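Local coordinates for receptor-like protein kinase ANXUR1 (Arabidopsis thaliana, PDB 6FIG) that serves as a receptor-like kinase involved in plant reproduction, its malectin-like ectodomain probably sensing extracellular signals, at residues A[233-238]-A[249-254]. Numbering follows the deposited sequence.
Sequences FRINYQ and IYKTAR. With CA (calcium ion), chain H.
I235 packs against Y250 and K251, joining a loop of the malectin-like domain to the short helix-to-strand turn that binds calcium. I235 CD1 lies 3.8 Å from Y250 CB. On the lysine side, I235 CG1 comes within 3.7 Å of K251 CE. With its CG1 beside the backbone N (chi1 -56°), I235 directs that branch at the lysine's aliphatic chain, while CG2 approaches the Y250 ring obliquely. P327 and C287 also border I235 and Y250.

Aromatic packing comes next. Y250 turns an edge toward the face of Y237 in an offset edge-to-face pair, the planes at 87° and the centroids 6.0 Å apart. Y237 OH sits at the Y250 ring edge, 3.9 Å from Y250 CD2. Both hydroxyls are hydrogen-bonded outside the pair, Y237 OH with A245 O and Y250 OH with H285 ND1.

Polar links run through water. The extended K251 chain carries NZ to two waters through weak hydrogen bonds; one water donates to F233 O, the other, 2.9 Å from K251 NZ, accepts from I235 N.

Directly after K251, T252 binds calcium through O and OG1, joined by I249 O, N192 OD1, V193 O and N365 O; the T252 OG1 to calcium distance is 2.4 Å.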
loop_
_atom_site.group_PDB
_atom_site.type_symbol
_atom_site.label_atom_id
_atom_site.label_comp_id
_atom_site.label_asym_id
_atom_site.label_seq_id
_atom_site.Cartn_x
_atom_site.Cartn_y
_atom_site.Cartn_z
ATOM N N PHE A 233 4.435 -23.941 -5.262
ATOM C CA PHE A 233 5.145 -24.162 -4.003
ATOM C C PHE A 233 4.802 -23.005 -3.066
ATOM O O PHE A 233 4.855 -21.855 -3.491
ATOM C CB PHE A 233 6.660 -24.210 -4.217
ATOM C CG PHE A 233 7.414 -24.651 -2.996
ATOM C CD1 PHE A 233 7.535 -25.998 -2.690
ATOM C CD2 PHE A 233 7.963 -23.724 -2.131
ATOM C CE1 PHE A 233 8.214 -26.413 -1.557
ATOM C CE2 PHE A 233 8.645 -24.130 -0.995
ATOM C CZ PHE A 233 8.760 -25.476 -0.704
ATOM N N ARG A 234 4.458 -23.311 -1.809
ATOM C CA ARG A 234 4.073 -22.292 -0.837
ATOM C C ARG A 234 5.212 -22.083 0.160
ATOM O O ARG A 234 5.827 -23.048 0.645
ATOM C CB ARG A 234 2.760 -22.625 -0.095
ATOM C CG ARG A 234 2.208 -21.418 0.671
ATOM C CD ARG A 234 0.875 -21.647 1.387
ATOM N NE ARG A 234 0.638 -20.625 2.425
ATOM C CZ ARG A 234 0.246 -19.358 2.211
ATOM N NH1 ARG A 234 0.020 -18.899 0.978
ATOM N NH2 ARG A 234 0.074 -18.528 3.249
ATOM N N ILE A 235 5.511 -20.812 0.404
ATOM C CA ILE A 235 6.455 -20.404 1.427
ATOM C C ILE A 235 5.664 -20.296 2.722
ATOM O O ILE A 235 4.719 -19.508 2.824
ATOM C CB ILE A 235 7.133 -19.059 1.091
ATOM C CG1 ILE A 235 7.825 -19.119 -0.297
ATOM C CG2 ILE A 235 8.117 -18.668 2.196
ATOM C CD1 ILE A 235 8.858 -20.232 -0.461
ATOM N N ASN A 236 6.081 -21.065 3.711
ATOM C CA ASN A 236 5.413 -21.161 4.990
ATOM C C ASN A 236 6.132 -20.329 6.055
ATOM O O ASN A 236 7.015 -20.809 6.757
ATOM C CB ASN A 236 5.366 -22.639 5.389
ATOM C CG ASN A 236 4.704 -22.865 6.717
ATOM O OD1 ASN A 236 4.019 -21.986 7.236
ATOM N ND2 ASN A 236 4.912 -24.073 7.283
ATOM N N TYR A 237 5.746 -19.065 6.181
ATOM C CA TYR A 237 6.471 -18.147 7.060
ATOM C C TYR A 237 6.458 -18.482 8.567
ATOM O O TYR A 237 7.349 -18.052 9.281
ATOM C CB TYR A 237 5.955 -16.706 6.871
ATOM C CG TYR A 237 6.473 -16.002 5.626
ATOM C CD1 TYR A 237 5.950 -16.282 4.371
ATOM C CD2 TYR A 237 7.453 -15.023 5.715
ATOM C CE1 TYR A 237 6.421 -15.631 3.238
ATOM C CE2 TYR A 237 7.929 -14.355 4.583
ATOM C CZ TYR A 237 7.382 -14.648 3.352
ATOM O OH TYR A 237 7.843 -13.984 2.244
ATOM N N GLN A 238 5.428 -19.174 9.045
ATOM C CA GLN A 238 5.243 -19.422 10.495
ATOM C C GLN A 238 5.219 -18.089 11.278
ATOM O O GLN A 238 4.387 -17.252 10.978
ATOM C CB GLN A 238 6.276 -20.422 11.039
ATOM C CG GLN A 238 6.142 -21.811 10.465
ATOM C CD GLN A 238 7.022 -22.834 11.197
ATOM O OE1 GLN A 238 8.151 -22.529 11.624
ATOM N NE2 GLN A 238 6.511 -24.049 11.333
ATOM N N ILE A 249 11.556 -14.057 -3.079
ATOM C CA ILE A 249 12.956 -14.222 -2.698
ATOM C C ILE A 249 13.228 -15.688 -2.360
ATOM O O ILE A 249 14.227 -16.277 -2.825
ATOM C CB ILE A 249 13.307 -13.350 -1.458
ATOM C CG1 ILE A 249 13.285 -11.869 -1.851
ATOM C CG2 ILE A 249 14.620 -13.767 -0.795
ATOM C CD1 ILE A 249 14.349 -11.466 -2.839
ATOM N N TYR A 250 12.335 -16.261 -1.567
ATOM C CA TYR A 250 12.512 -17.616 -1.038
ATOM C C TYR A 250 12.243 -18.703 -2.071
ATOM O O TYR A 250 12.692 -19.836 -1.885
ATOM C CB TYR A 250 11.659 -17.773 0.223
ATOM C CG TYR A 250 12.067 -16.804 1.299
ATOM C CD1 TYR A 250 13.317 -16.884 1.892
ATOM C CD2 TYR A 250 11.234 -15.764 1.686
ATOM C CE1 TYR A 250 13.706 -15.997 2.868
ATOM C CE2 TYR A 250 11.614 -14.869 2.675
ATOM C CZ TYR A 250 12.863 -14.959 3.232
ATOM O OH TYR A 250 13.261 -14.082 4.210
ATOM N N LYS A 251 11.564 -18.367 -3.172
ATOM C CA LYS A 251 11.264 -19.352 -4.228
ATOM C C LYS A 251 12.370 -19.531 -5.275
ATOM O O LYS A 251 12.225 -20.347 -6.206
ATOM C CB LYS A 251 9.941 -18.999 -4.932
ATOM C CG LYS A 251 8.749 -19.108 -4.010
ATOM C CD LYS A 251 7.455 -18.631 -4.670
ATOM C CE LYS A 251 6.328 -18.598 -3.646
ATOM N NZ LYS A 251 5.037 -18.054 -4.188
ATOM N N THR A 252 13.457 -18.769 -5.161
ATOM C CA THR A 252 14.618 -18.963 -6.006
ATOM C C THR A 252 15.878 -18.977 -5.165
ATOM O O THR A 252 15.955 -18.335 -4.121
ATOM C CB THR A 252 14.772 -17.878 -7.074
ATOM O OG1 THR A 252 14.818 -16.605 -6.431
ATOM C CG2 THR A 252 13.618 -17.937 -8.093
ATOM N N ALA A 253 16.896 -19.661 -5.671
ATOM C CA ALA A 253 18.185 -19.720 -4.997
ATOM C C ALA A 253 19.315 -19.906 -5.995
ATOM O O ALA A 253 19.109 -20.336 -7.141
ATOM C CB ALA A 253 18.191 -20.860 -3.970
ATOM N N ARG A 254 20.515 -19.574 -5.548
ATOM C CA ARG A 254 21.728 -19.957 -6.258
ATOM C C ARG A 254 22.359 -21.052 -5.426
ATOM O O ARG A 254 22.435 -20.951 -4.201
ATOM C CB ARG A 254 22.689 -18.787 -6.442
ATOM C CG ARG A 254 23.863 -19.078 -7.366
ATOM C CD ARG A 254 24.722 -17.854 -7.603
ATOM N NE ARG A 254 23.947 -16.781 -8.239
ATOM C CZ ARG A 254 23.626 -16.733 -9.536
ATOM N NH1 ARG A 254 24.039 -17.667 -10.392
ATOM N NH2 ARG A 254 22.909 -15.716 -10.002
HETATM CA CA CA H . 16.061 -15.949 -4.442
HETATM O O HOH W 1 5.206 -20.946 -5.993
HETATM O O HOH W 2 4.186 -18.486 -1.414
#